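Local coordinates for protein Cfl (Pectobacterium brasiliense, PDB 7A9J) that is a coronafacic acid ligase of the ATP-dependent AMP-binding enzyme family, probably activating its carboxylic acid substrate with ATP before amide formation, at residues E269-T274 with N298-S303; K145-D150 with N159-E164; G363-I368 with L379-A384. The protein carries 1 engineered substitution. One frame throughout, in Å; residues are numbered along the deposited sequence.

Overall arrangement
Following the chain from its N terminus, the three contacts come in series, none enclosing or crossing another. Interaction 2 is first: strands 145-148 and 160-162, whose segments are separated by eight residues without helix or strand, pair at one margin of a five-stranded parallel sheet. Interaction 1 follows, closing a longer loop of 23 residues that holds strand 278-281 and helix 283-294, and sets helix 267-274 against the segment leading to strand 306-311. Interaction 3 closes the hairpin of strands 365-368 and 376-381, across the chain's centre from interaction 1. The centres of interactions 1 and 3 are about 37 Å apart, and those of interactions 2 and 3 about 42 Å.

Interaction 1 (E269-T274 with N298-S303)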
ATOM      1  N   GLU A 269      20.940  -1.848  -6.271  1.00 46.55           N
ATOM      2  CA  GLU A 269      22.180  -1.798  -5.498  1.00 54.43           C
ATOM      3  C   GLU A 269      21.899  -1.716  -4.003  1.00 43.80           C
ATOM      4  O   GLU A 269      22.614  -2.326  -3.201  1.00 46.80           O
ATOM      5  CB  GLU A 269      23.051  -0.637  -5.965  1.00 54.58           C
ATOM      6  CG  GLU A 269      23.840  -0.955  -7.252  1.00 75.56           C
ATOM      7  CD  GLU A 269      24.865  -2.100  -7.087  1.00 90.48           C
ATOM      8  OE1 GLU A 269      25.257  -2.422  -5.938  1.00 87.52           O
ATOM      9  OE2 GLU A 269      25.287  -2.681  -8.117  1.00101.39           O
ATOM     10  N   THR A 270      20.881  -0.951  -3.604  1.00 37.16           N
ATOM     11  CA  THR A 270      20.505  -0.889  -2.201  1.00 40.20           C
ATOM     12  C   THR A 270      20.136  -2.261  -1.656  1.00 48.29           C
ATOM     13  O   THR A 270      20.497  -2.602  -0.519  1.00 44.17           O
ATOM     14  CB  THR A 270      19.346   0.096  -2.050  1.00 37.59           C
ATOM     15  OG1 THR A 270      19.842   1.400  -2.443  1.00 40.70           O
ATOM     16  CG2 THR A 270      18.806   0.104  -0.595  1.00 38.22           C
ATOM     17  N   LEU A 271      19.398  -3.052  -2.441  1.00 40.36           N
ATOM     18  CA  LEU A 271      18.958  -4.362  -1.964  1.00 37.71           C
ATOM     19  C   LEU A 271      20.127  -5.335  -1.871  1.00 41.38           C
ATOM     20  O   LEU A 271      20.162  -6.176  -0.961  1.00 40.27           O
ATOM     21  CB  LEU A 271      17.851  -4.918  -2.871  1.00 33.82           C
ATOM     22  CG  LEU A 271      16.465  -4.292  -2.711  1.00 33.63           C
ATOM     23  CD1 LEU A 271      15.477  -4.937  -3.658  1.00 34.30           C
ATOM     24  CD2 LEU A 271      16.007  -4.503  -1.217  1.00 34.40           C
ATOM     25  N   LYS A 272      21.076  -5.257  -2.804  1.00 44.38           N
ATOM     26  CA  LYS A 272      22.285  -6.074  -2.671  1.00 45.92           C
ATOM     27  C   LYS A 272      23.031  -5.722  -1.396  1.00 45.29           C
ATOM     28  O   LYS A 272      23.607  -6.596  -0.740  1.00 53.45           O
ATOM     29  CB  LYS A 272      23.200  -5.903  -3.884  1.00 52.97           C
ATOM     30  CG  LYS A 272      22.637  -6.520  -5.165  1.00 52.27           C
ATOM     31  CD  LYS A 272      23.611  -6.298  -6.332  1.00 63.94           C
ATOM     32  CE  LYS A 272      23.157  -7.021  -7.598  1.00 80.43           C
ATOM     33  NZ  LYS A 272      23.974  -6.643  -8.782  1.00 88.87           N
ATOM     34  N   GLU A 273      23.022  -4.452  -1.014  1.00 44.01           N
ATOM     35  CA  GLU A 273      23.798  -4.093   0.169  1.00 50.75           C
ATOM     36  C   GLU A 273      23.047  -4.437   1.443  1.00 48.78           C
ATOM     37  O   GLU A 273      23.645  -4.893   2.419  1.00 51.81           O
ATOM     38  CB  GLU A 273      24.131  -2.609   0.173  1.00 47.39           C
ATOM     39  CG  GLU A 273      24.837  -2.175   1.435  1.00 69.99           C
ATOM     40  CD  GLU A 273      25.311  -0.738   1.364  1.00 98.98           C
ATOM     41  OE1 GLU A 273      26.166  -0.352   2.191  1.00104.51           O
ATOM     42  OE2 GLU A 273      24.827   0.001   0.475  1.00104.03           O
ATOM     43  N   THR A 274      21.732  -4.208   1.466  1.00 41.70           N
ATOM     44  CA  THR A 274      21.029  -4.290   2.729  1.00 42.13           C
ATOM     45  C   THR A 274      20.362  -5.633   2.965  1.00 40.02           C
ATOM     46  O   THR A 274      20.133  -5.982   4.124  1.00 41.00           O
ATOM     47  CB  THR A 274      19.961  -3.205   2.819  1.00 36.68           C
ATOM     48  OG1 THR A 274      19.055  -3.363   1.713  1.00 37.50           O
ATOM     49  CG2 THR A 274      20.574  -1.816   2.818  1.00 41.71           C
ATOM     50  N   ASN A 298      25.685  -8.519 -11.846  1.00123.97           N
ATOM     51  CA  ASN A 298      25.891  -9.346 -10.659  1.00123.61           C
ATOM     52  C   ASN A 298      24.619 -10.059 -10.230  1.00111.61           C
ATOM     53  O   ASN A 298      24.695 -11.027  -9.464  1.00116.80           O
ATOM     54  CB  ASN A 298      26.427  -8.498  -9.499  1.00119.67           C
ATOM     55  CG  ASN A 298      27.845  -8.005  -9.736  1.00125.53           C
ATOM     56  OD1 ASN A 298      28.634  -8.660 -10.417  1.00137.51           O
ATOM     57  ND2 ASN A 298      28.177  -6.849  -9.169  1.00118.97           N
ATOM     58  N   SER A 299      23.467  -9.605 -10.715  1.00 80.01           N
ATOM     59  CA  SER A 299      22.200 -10.269 -10.487  1.00 78.32           C
ATOM     60  C   SER A 299      21.829 -10.209  -9.012  1.00 78.56           C
ATOM     61  O   SER A 299      22.598 -10.597  -8.123  1.00 68.61           O
ATOM     62  CB  SER A 299      22.227 -11.711 -10.991  1.00 76.40           C
ATOM     63  OG  SER A 299      21.732 -11.776 -12.318  1.00 76.89           O
ATOM     64  N   LEU A 300      20.639  -9.708  -8.752  1.00 64.79           N
ATOM     65  CA  LEU A 300      20.126  -9.636  -7.401  1.00 56.33           C
ATOM     66  C   LEU A 300      19.398 -10.938  -7.089  1.00 47.86           C
ATOM     67  O   LEU A 300      18.518 -11.365  -7.850  1.00 55.56           O
ATOM     68  CB  LEU A 300      19.199  -8.432  -7.279  1.00 50.80           C
ATOM     69  CG  LEU A 300      18.370  -8.302  -6.016  1.00 51.61           C
ATOM     70  CD1 LEU A 300      19.281  -8.014  -4.859  1.00 50.74           C
ATOM     71  CD2 LEU A 300      17.392  -7.174  -6.240  1.00 46.50           C
ATOM     72  N   ASP A 301      19.745 -11.541  -5.957  1.00 50.82           N
ATOM     73  CA  ASP A 301      19.170 -12.809  -5.500  1.00 50.97           C
ATOM     74  C   ASP A 301      18.041 -12.528  -4.507  1.00 47.70           C
ATOM     75  O   ASP A 301      18.288 -12.286  -3.318  1.00 49.39           O
ATOM     76  CB  ASP A 301      20.253 -13.673  -4.860  1.00 60.01           C
ATOM     77  CG  ASP A 301      19.726 -15.023  -4.372  1.00 63.03           C
ATOM     78  OD1 ASP A 301      18.556 -15.346  -4.628  1.00 54.65           O
ATOM     79  OD2 ASP A 301      20.494 -15.761  -3.717  1.00 80.04           O
ATOM     80  N   LEU A 302      16.806 -12.587  -4.998  1.00 44.60           N
ATOM     81  CA  LEU A 302      15.616 -12.445  -4.170  1.00 41.33           C
ATOM     82  C   LEU A 302      14.943 -13.783  -3.897  1.00 43.70           C
ATOM     83  O   LEU A 302      13.805 -13.793  -3.410  1.00 43.30           O
ATOM     84  CB  LEU A 302      14.597 -11.498  -4.815  1.00 38.26           C
ATOM     85  CG  LEU A 302      15.069 -10.049  -5.003  1.00 36.51           C
ATOM     86  CD1 LEU A 302      13.875  -9.260  -5.510  1.00 43.25           C
ATOM     87  CD2 LEU A 302      15.562  -9.542  -3.631  1.00 40.13           C
ATOM     88  N   SER A 303      15.632 -14.907  -4.166  1.00 50.40           N
ATOM     89  CA  SER A 303      14.982 -16.218  -4.063  1.00 51.75           C
ATOM     90  C   SER A 303      14.566 -16.551  -2.628  1.00 54.98           C
ATOM     91  O   SER A 303      13.545 -17.220  -2.428  1.00 60.23           O
ATOM     92  CB  SER A 303      15.902 -17.324  -4.627  1.00 46.78           C
ATOM     93  OG  SER A 303      17.137 -17.347  -3.938  1.00 50.12           O
TER
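L271 and K272, consecutive on the helix, both receive the forked end of L300. CD2 of L300 faces CD1 of L271 at 3.9 Å, while CD1 of L300 lies between CB of L271 and CG of K272, 3.7 Å from the latter. The fork thus reaches the end of L271 with one methyl and the base of the K272 chain with the other. Its torsion explains the reach: the CB of L300 points neither at the helix nor away from it, but with CG anti to the backbone N (chi1 170°) the methyls end nearer. Both pairs meet at a slant rather than end on. Beyond CG the K272 chain runs fully extended past the loop backbone, with K272 CE 3.7 Å from S299 O. The ammonium end then crosses the N298 side chain at about a right angle, with K272 NZ 3.2 Å from N298 CB. This last approach involves carbon and is no hydrogen bond; N298 is also poorly ordered. No hydrogen bond joins the two segments, and K272 NZ makes a weak one to N296. Within the loop, D301 OD1 accepts from S303 N at 3.0 Å, an Asx turn. Helix 267-274 is thereby packed against the loop that runs from helix 283-294 into strand 306-311; L271 and L302 both touch I289 of helix 283-294, and L302 also lies on F322 and F326 of helix 316-326.

Interaction 2 (K145-D150 with N159-E164); sequences KIWVID and NTHNWE
I146 O takes the shortest hydrogen bond between the segments, from H161 N at 2.7 Å with an N-H...O angle of 160°, and T160 CA adds a CA-H...O contact to the same oxygen. I146 N to N159 O and V148 N to H161 O continue the parallel pairing. W163 N bonds V148 O at 3.0 Å but stands 61° out of that carbonyl's plane, where N159-E164 leaves the strand for the helix at 163-166. On one face W147 CD1 rests 3.6 Å from H161 CB, the two rings being oblique with planes at 40°. K145 bends at chi2, bringing its NZ to a water that also bonds N159 OD1 and, in the ring plane, H161 NE2; H161 ND1 is held by E165. Farther along, I149 CG1 lies over one face of the W163 indole, toward its rim, the two side chains pointing the same way. N162 OD1 caps the helix start by accepting E164 N at 2.8 Å, on a lone pair in the carbonyl plane; a second water donates to the same OD1 and accepts from D150 N. This is the edge of a parallel sheet, with 160-162 outermost and 145-148 bonded on its other side to 122-125, within the AMP-binding family region.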
ATOM      1  N   LYS A 145       2.851  24.903  18.108  1.00 43.14           N
ATOM      2  CA  LYS A 145       4.221  24.433  18.007  1.00 48.68           C
ATOM      3  C   LYS A 145       4.448  23.833  16.632  1.00 41.46           C
ATOM      4  O   LYS A 145       3.661  23.000  16.173  1.00 39.57           O
ATOM      5  CB  LYS A 145       4.519  23.348  19.048  1.00 40.40           C
ATOM      6  CG  LYS A 145       4.240  23.814  20.478  1.00 45.71           C
ATOM      7  CD  LYS A 145       5.266  24.778  20.913  1.00 44.64           C
ATOM      8  CE  LYS A 145       4.804  25.501  22.214  1.00 51.25           C
ATOM      9  NZ  LYS A 145       5.861  26.338  22.829  1.00 55.47           N
ATOM     10  N   ILE A 146       5.556  24.218  16.026  1.00 39.38           N
ATOM     11  CA  ILE A 146       6.048  23.683  14.762  1.00 35.68           C
ATOM     12  C   ILE A 146       7.490  23.257  15.044  1.00 38.01           C
ATOM     13  O   ILE A 146       8.339  24.116  15.232  1.00 40.08           O
ATOM     14  CB  ILE A 146       6.019  24.770  13.663  1.00 41.09           C
ATOM     15  CG1 ILE A 146       4.593  25.293  13.473  1.00 41.05           C
ATOM     16  CG2 ILE A 146       6.657  24.268  12.350  1.00 41.12           C
ATOM     17  CD1 ILE A 146       4.513  26.547  12.608  1.00 39.51           C
ATOM     18  N   TRP A 147       7.781  21.963  14.992  1.00 35.98           N
ATOM     19  CA  TRP A 147       9.143  21.469  15.146  1.00 37.47           C
ATOM     20  C   TRP A 147       9.647  20.915  13.818  1.00 34.87           C
ATOM     21  O   TRP A 147       8.901  20.211  13.109  1.00 31.56           O
ATOM     22  CB  TRP A 147       9.213  20.355  16.194  1.00 38.84           C
ATOM     23  CG  TRP A 147       8.933  20.737  17.649  1.00 37.90           C
ATOM     24  CD1 TRP A 147       9.830  21.243  18.561  1.00 38.06           C
ATOM     25  CD2 TRP A 147       7.698  20.555  18.364  1.00 35.98           C
ATOM     26  NE1 TRP A 147       9.217  21.423  19.793  1.00 41.47           N
ATOM     27  CE2 TRP A 147       7.921  20.986  19.703  1.00 41.64           C
ATOM     28  CE3 TRP A 147       6.435  20.079  18.009  1.00 36.33           C
ATOM     29  CZ2 TRP A 147       6.922  20.978  20.663  1.00 37.37           C
ATOM     30  CZ3 TRP A 147       5.445  20.040  18.956  1.00 36.26           C
ATOM     31  CH2 TRP A 147       5.705  20.478  20.296  1.00 36.14           C
ATOM     32  N   VAL A 148      10.895  21.232  13.482  1.00 34.27           N
ATOM     33  CA  VAL A 148      11.482  20.926  12.170  1.00 33.75           C
ATOM     34  C   VAL A 148      12.869  20.335  12.413  1.00 34.35           C
ATOM     35  O   VAL A 148      13.723  20.977  13.055  1.00 35.11           O
ATOM     36  CB  VAL A 148      11.606  22.172  11.291  1.00 37.50           C
ATOM     37  CG1 VAL A 148      12.271  21.836   9.934  1.00 38.01           C
ATOM     38  CG2 VAL A 148      10.275  22.865  11.154  1.00 35.24           C
ATOM     39  N   ILE A 149      13.094  19.136  11.895  1.00 31.67           N
ATOM     40  CA  ILE A 149      14.431  18.556  11.938  1.00 33.79           C
ATOM     41  C   ILE A 149      15.330  19.357  11.022  1.00 36.00           C
ATOM     42  O   ILE A 149      14.987  19.610   9.854  1.00 36.64           O
ATOM     43  CB  ILE A 149      14.373  17.082  11.499  1.00 32.64           C
ATOM     44  CG1 ILE A 149      13.438  16.300  12.414  1.00 33.02           C
ATOM     45  CG2 ILE A 149      15.795  16.498  11.470  1.00 34.79           C
ATOM     46  CD1 ILE A 149      13.232  14.811  11.966  1.00 35.43           C
ATOM     47  N   ASP A 150      16.475  19.808  11.560  1.00 33.97           N
ATOM     48  CA  ASP A 150      17.447  20.609  10.826  1.00 38.31           C
ATOM     49  C   ASP A 150      16.879  21.959  10.394  1.00 36.34           C
ATOM     50  O   ASP A 150      17.342  22.521   9.397  1.00 39.44           O
ATOM     51  CB  ASP A 150      17.990  19.901   9.580  1.00 38.48           C
ATOM     52  CG  ASP A 150      18.595  18.551   9.874  1.00 51.58           C
ATOM     53  OD1 ASP A 150      18.123  17.556   9.269  1.00 61.29           O
ATOM     54  OD2 ASP A 150      19.571  18.502  10.649  1.00 49.89           O
ATOM     55  N   ASN A 159       6.455  30.446  16.698  1.00 49.61           N
ATOM     56  CA  ASN A 159       6.138  29.104  17.137  1.00 42.97           C
ATOM     57  C   ASN A 159       6.946  28.036  16.414  1.00 40.13           C
ATOM     58  O   ASN A 159       6.645  26.859  16.554  1.00 44.25           O
ATOM     59  CB  ASN A 159       4.654  28.818  16.977  1.00 50.62           C
ATOM     60  CG  ASN A 159       3.830  29.678  17.875  1.00 56.85           C
ATOM     61  OD1 ASN A 159       4.246  29.985  18.995  1.00 57.13           O
ATOM     62  ND2 ASN A 159       2.660  30.093  17.393  1.00 57.44           N
ATOM     63  N   THR A 160       7.986  28.419  15.689  1.00 43.28           N
ATOM     64  CA  THR A 160       8.788  27.443  14.953  1.00 42.39           C
ATOM     65  C   THR A 160      10.055  27.129  15.728  1.00 39.11           C
ATOM     66  O   THR A 160      10.786  28.050  16.107  1.00 41.99           O
ATOM     67  CB  THR A 160       9.111  28.002  13.578  1.00 49.07           C
ATOM     68  OG1 THR A 160       7.856  28.268  12.953  1.00 42.99           O
ATOM     69  CG2 THR A 160       9.867  26.985  12.732  1.00 43.63           C
ATOM     70  N   HIS A 161      10.275  25.825  15.971  1.00 42.00           N
ATOM     71  CA  HIS A 161      11.316  25.316  16.853  1.00 44.73           C
ATOM     72  C   HIS A 161      12.150  24.274  16.126  1.00 44.07           C
ATOM     73  O   HIS A 161      11.683  23.600  15.204  1.00 38.39           O
ATOM     74  CB  HIS A 161      10.701  24.694  18.123  1.00 42.97           C
ATOM     75  CG  HIS A 161       9.951  25.683  18.950  1.00 48.65           C
ATOM     76  ND1 HIS A 161      10.550  26.443  19.940  1.00 52.15           N
ATOM     77  CD2 HIS A 161       8.653  26.066  18.908  1.00 48.51           C
ATOM     78  CE1 HIS A 161       9.645  27.248  20.473  1.00 54.04           C
ATOM     79  NE2 HIS A 161       8.479  27.019  19.883  1.00 48.00           N
ATOM     80  N   ASN A 162      13.394  24.138  16.554  1.00 43.89           N
ATOM     81  CA  ASN A 162      14.205  23.035  16.057  1.00 39.77           C
ATOM     82  C   ASN A 162      13.786  21.744  16.748  1.00 38.21           C
ATOM     83  O   ASN A 162      13.471  21.738  17.949  1.00 41.18           O
ATOM     84  CB  ASN A 162      15.684  23.339  16.345  1.00 41.63           C
ATOM     85  CG  ASN A 162      16.631  22.377  15.656  1.00 41.60           C
ATOM     86  OD1 ASN A 162      16.663  21.181  15.974  1.00 40.01           O
ATOM     87  ND2 ASN A 162      17.417  22.899  14.703  1.00 43.79           N
ATOM     88  N   TRP A 163      13.838  20.637  15.997  1.00 32.46           N
ATOM     89  CA  TRP A 163      13.528  19.311  16.528  1.00 30.47           C
ATOM     90  C   TRP A 163      14.321  19.009  17.805  1.00 35.37           C
ATOM     91  O   TRP A 163      13.808  18.348  18.720  1.00 36.34           O
ATOM     92  CB  TRP A 163      13.864  18.246  15.487  1.00 34.23           C
ATOM     93  CG  TRP A 163      13.940  16.860  16.011  1.00 30.98           C
ATOM     94  CD1 TRP A 163      15.078  16.152  16.363  1.00 38.26           C
ATOM     95  CD2 TRP A 163      12.838  16.002  16.257  1.00 32.09           C
ATOM     96  NE1 TRP A 163      14.726  14.911  16.796  1.00 33.87           N
ATOM     97  CE2 TRP A 163      13.360  14.793  16.780  1.00 30.89           C
ATOM     98  CE3 TRP A 163      11.460  16.135  16.092  1.00 34.23           C
ATOM     99  CZ2 TRP A 163      12.550  13.723  17.119  1.00 33.85           C
ATOM    100  CZ3 TRP A 163      10.636  15.033  16.387  1.00 33.78           C
ATOM    101  CH2 TRP A 163      11.190  13.860  16.931  1.00 32.46           C
ATOM    102  N   GLU A 164      15.587  19.407  17.833  1.00 33.52           N
ATOM    103  CA  GLU A 164      16.408  19.119  19.030  1.00 38.01           C
ATOM    104  C   GLU A 164      15.756  19.616  20.308  1.00 47.09           C
ATOM    105  O   GLU A 164      16.016  19.072  21.395  1.00 44.09           O
ATOM    106  CB  GLU A 164      17.785  19.708  18.859  1.00 44.75           C
ATOM    107  CG  GLU A 164      18.422  19.181  17.633  1.00 49.16           C
ATOM    108  CD  GLU A 164      19.490  18.154  17.869  1.00 78.58           C
ATOM    109  OE1 GLU A 164      20.602  18.363  17.328  1.00 91.12           O
ATOM    110  OE2 GLU A 164      19.227  17.148  18.572  1.00 77.28           O
TER
HETATM  111  O   HOH W   1       5.632  28.219  20.766  1.00 59.98           O
HETATM  112  O   HOH W   2      17.163  19.096  14.153  1.00 37.07           O

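Interaction 3 (G363-I368 with L379-A384); sequences GVEIKI and LIRSPA
E365 and R381 stand out on one face of this hairpin, a carboxylate laid along the edge of a guanidinium. R381 bends at chi3 (61°) and offers NE and NH2 side-on: R381 NH2 bonds E365 OE1 at 2.8 Å, with OE1 in the guanidinium plane, and R381 NE bonds E365 OE2 at 2.9 Å from above the carboxylate plane. With the two planes 37° apart, the salt bridge is twisted rather than flat. The remaining nitrogen, NH1, is held by D401 O. Beside this pair on the same face, L379 fills the bend of the K367 chain, its CD1 3.8 Å from K367 CE. On the I366 and I380 face the contacts are apolar, I366 CG2 meeting I380 CG1 loosely at 4.2 Å. V364, just before the strand, adds its methyls: its branches divide between I380 and P383, three residues apart, with V364 CG2 3.6 Å from P383 CD. That same P383 CD also lies 3.6 Å from G363 O, fitting the ring against the glycine. Backbone bonds pair E365 with R381 and K367 with L379, and the strands cross at 162°, antiparallel. Around the hairpin, W403 touches E365, L379 and R381 and makes a cation-pi contact with K367, I380 pairs by backbone with L404, I366 touches Q412 of strand 408-412, and V343 of strand 342-346 and L212 of helix 203-214 pack against V364.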
ATOM      1  N   GLY A 363     -10.794 -12.880  11.429  1.00 31.27           N
ATOM      2  CA  GLY A 363     -11.845 -11.960  11.815  1.00 37.62           C
ATOM      3  C   GLY A 363     -12.482 -11.206  10.666  1.00 33.20           C
ATOM      4  O   GLY A 363     -13.481 -10.515  10.880  1.00 34.69           O
ATOM      5  N   VAL A 364     -11.894 -11.246   9.476  1.00 29.80           N
ATOM      6  CA  VAL A 364     -12.465 -10.544   8.336  1.00 30.02           C
ATOM      7  C   VAL A 364     -13.690 -11.319   7.842  1.00 32.06           C
ATOM      8  O   VAL A 364     -13.660 -12.557   7.715  1.00 32.43           O
ATOM      9  CB  VAL A 364     -11.404 -10.380   7.225  1.00 30.16           C
ATOM     10  CG1 VAL A 364     -11.998  -9.781   5.936  1.00 28.91           C
ATOM     11  CG2 VAL A 364     -10.258  -9.468   7.718  1.00 28.41           C
ATOM     12  N   GLU A 365     -14.798 -10.605   7.643  1.00 31.27           N
ATOM     13  CA  GLU A 365     -16.018 -11.200   7.103  1.00 34.19           C
ATOM     14  C   GLU A 365     -16.207 -10.737   5.678  1.00 34.40           C
ATOM     15  O   GLU A 365     -15.995  -9.562   5.382  1.00 35.30           O
ATOM     16  CB  GLU A 365     -17.244 -10.779   7.921  1.00 36.47           C
ATOM     17  CG  GLU A 365     -17.071 -10.905   9.452  1.00 44.93           C
ATOM     18  CD  GLU A 365     -18.150 -10.108  10.163  1.00 45.24           C
ATOM     19  OE1 GLU A 365     -19.316 -10.586  10.156  1.00 64.61           O
ATOM     20  OE2 GLU A 365     -17.862  -8.994  10.647  1.00 57.39           O
ATOM     21  N   ILE A 366     -16.643 -11.640   4.796  1.00 35.99           N
ATOM     22  CA  ILE A 366     -16.888 -11.188   3.432  1.00 35.62           C
ATOM     23  C   ILE A 366     -18.279 -11.611   3.045  1.00 40.66           C
ATOM     24  O   ILE A 366     -18.834 -12.567   3.600  1.00 39.85           O
ATOM     25  CB  ILE A 366     -15.860 -11.715   2.399  1.00 36.21           C
ATOM     26  CG1 ILE A 366     -15.930 -13.224   2.267  1.00 39.21           C
ATOM     27  CG2 ILE A 366     -14.391 -11.246   2.735  1.00 34.81           C
ATOM     28  CD1 ILE A 366     -15.646 -13.630   0.891  1.00 51.50           C
ATOM     29  N   LYS A 367     -18.860 -10.854   2.115  1.00 36.78           N
ATOM     30  CA  LYS A 367     -20.091 -11.241   1.473  1.00 40.38           C
ATOM     31  C   LYS A 367     -19.912 -11.001  -0.016  1.00 39.34           C
ATOM     32  O   LYS A 367     -19.291 -10.017  -0.433  1.00 42.19           O
ATOM     33  CB  LYS A 367     -21.297 -10.459   2.041  1.00 45.06           C
ATOM     34  CG  LYS A 367     -22.527 -10.429   1.160  1.00 58.94           C
ATOM     35  CD  LYS A 367     -23.752  -9.947   1.942  1.00 65.05           C
ATOM     36  CE  LYS A 367     -23.412  -8.718   2.792  1.00 63.45           C
ATOM     37  NZ  LYS A 367     -24.645  -8.161   3.432  1.00 72.13           N
ATOM     38  N   ILE A 368     -20.419 -11.914  -0.817  1.00 39.39           N
ATOM     39  CA  ILE A 368     -20.348 -11.784  -2.260  1.00 35.70           C
ATOM     40  C   ILE A 368     -21.760 -11.566  -2.741  1.00 42.67           C
ATOM     41  O   ILE A 368     -22.657 -12.385  -2.498  1.00 41.69           O
ATOM     42  CB  ILE A 368     -19.691 -13.009  -2.906  1.00 43.33           C
ATOM     43  CG1 ILE A 368     -18.256 -13.134  -2.356  1.00 41.57           C
ATOM     44  CG2 ILE A 368     -19.703 -12.873  -4.410  1.00 41.17           C
ATOM     45  CD1 ILE A 368     -17.628 -14.463  -2.564  1.00 49.99           C
ATOM     46  N   LEU A 379     -17.938  -7.641  -0.840  1.00 36.42           N
ATOM     47  CA  LEU A 379     -18.226  -6.776   0.295  1.00 37.45           C
ATOM     48  C   LEU A 379     -17.438  -7.255   1.509  1.00 36.34           C
ATOM     49  O   LEU A 379     -17.293  -8.458   1.727  1.00 37.67           O
ATOM     50  CB  LEU A 379     -19.724  -6.802   0.620  1.00 34.86           C
ATOM     51  CG  LEU A 379     -20.729  -6.665  -0.528  1.00 54.17           C
ATOM     52  CD1 LEU A 379     -22.157  -6.567  -0.016  1.00 55.30           C
ATOM     53  CD2 LEU A 379     -20.354  -5.458  -1.305  1.00 45.72           C
ATOM     54  N   ILE A 380     -16.931  -6.326   2.318  1.00 33.72           N
ATOM     55  CA  ILE A 380     -16.001  -6.708   3.380  1.00 34.46           C
ATOM     56  C   ILE A 380     -16.381  -5.997   4.671  1.00 33.84           C
ATOM     57  O   ILE A 380     -16.681  -4.800   4.664  1.00 39.93           O
ATOM     58  CB  ILE A 380     -14.523  -6.404   3.034  1.00 34.48           C
ATOM     59  CG1 ILE A 380     -14.117  -7.140   1.748  1.00 35.62           C
ATOM     60  CG2 ILE A 380     -13.577  -6.826   4.231  1.00 32.87           C
ATOM     61  CD1 ILE A 380     -12.842  -6.582   1.175  1.00 31.84           C
ATOM     62  N   ARG A 381     -16.353  -6.735   5.777  1.00 34.76           N
ATOM     63  CA  ARG A 381     -16.351  -6.138   7.098  1.00 36.21           C
ATOM     64  C   ARG A 381     -15.064  -6.538   7.832  1.00 33.77           C
ATOM     65  O   ARG A 381     -14.692  -7.719   7.851  1.00 34.34           O
ATOM     66  CB  ARG A 381     -17.605  -6.568   7.870  1.00 41.40           C
ATOM     67  CG  ARG A 381     -17.858  -5.765   9.127  1.00 49.02           C
ATOM     68  CD  ARG A 381     -19.393  -5.802   9.405  1.00 57.90           C
ATOM     69  NE  ARG A 381     -19.852  -7.173   9.605  1.00 53.28           N
ATOM     70  CZ  ARG A 381     -21.129  -7.541   9.671  1.00 63.64           C
ATOM     71  NH1 ARG A 381     -22.084  -6.630   9.555  1.00 56.36           N
ATOM     72  NH2 ARG A 381     -21.445  -8.823   9.860  1.00 60.23           N
ATOM     73  N   SER A 382     -14.390  -5.563   8.394  1.00 34.11           N
ATOM     74  CA  SER A 382     -13.064  -5.808   8.977  1.00 34.04           C
ATOM     75  C   SER A 382     -13.122  -5.832  10.510  1.00 36.68           C
ATOM     76  O   SER A 382     -13.967  -5.146  11.107  1.00 34.50           O
ATOM     77  CB  SER A 382     -12.081  -4.721   8.514  1.00 30.36           C
ATOM     78  OG  SER A 382     -10.889  -4.783   9.304  1.00 33.39           O
ATOM     79  N   PRO A 383     -12.285  -6.650  11.173  1.00 33.39           N
ATOM     80  CA  PRO A 383     -12.217  -6.584  12.643  1.00 36.53           C
ATOM     81  C   PRO A 383     -11.548  -5.328  13.138  1.00 36.72           C
ATOM     82  O   PRO A 383     -11.671  -5.007  14.334  1.00 35.94           O
ATOM     83  CB  PRO A 383     -11.413  -7.835  13.026  1.00 36.05           C
ATOM     84  CG  PRO A 383     -10.455  -8.007  11.870  1.00 34.25           C
ATOM     85  CD  PRO A 383     -11.342  -7.652  10.643  1.00 30.89           C
ATOM     86  N   ALA A 384     -10.847  -4.598  12.271  1.00 31.42           N
ATOM     87  CA  ALA A 384     -10.318  -3.287  12.639  1.00 30.18           C
ATOM     88  C   ALA A 384     -11.354  -2.248  12.232  1.00 37.48           C
ATOM     89  O   ALA A 384     -11.434  -1.836  11.071  1.00 34.32           O
ATOM     90  CB  ALA A 384      -8.954  -3.046  12.012  1.00 29.90           C
TER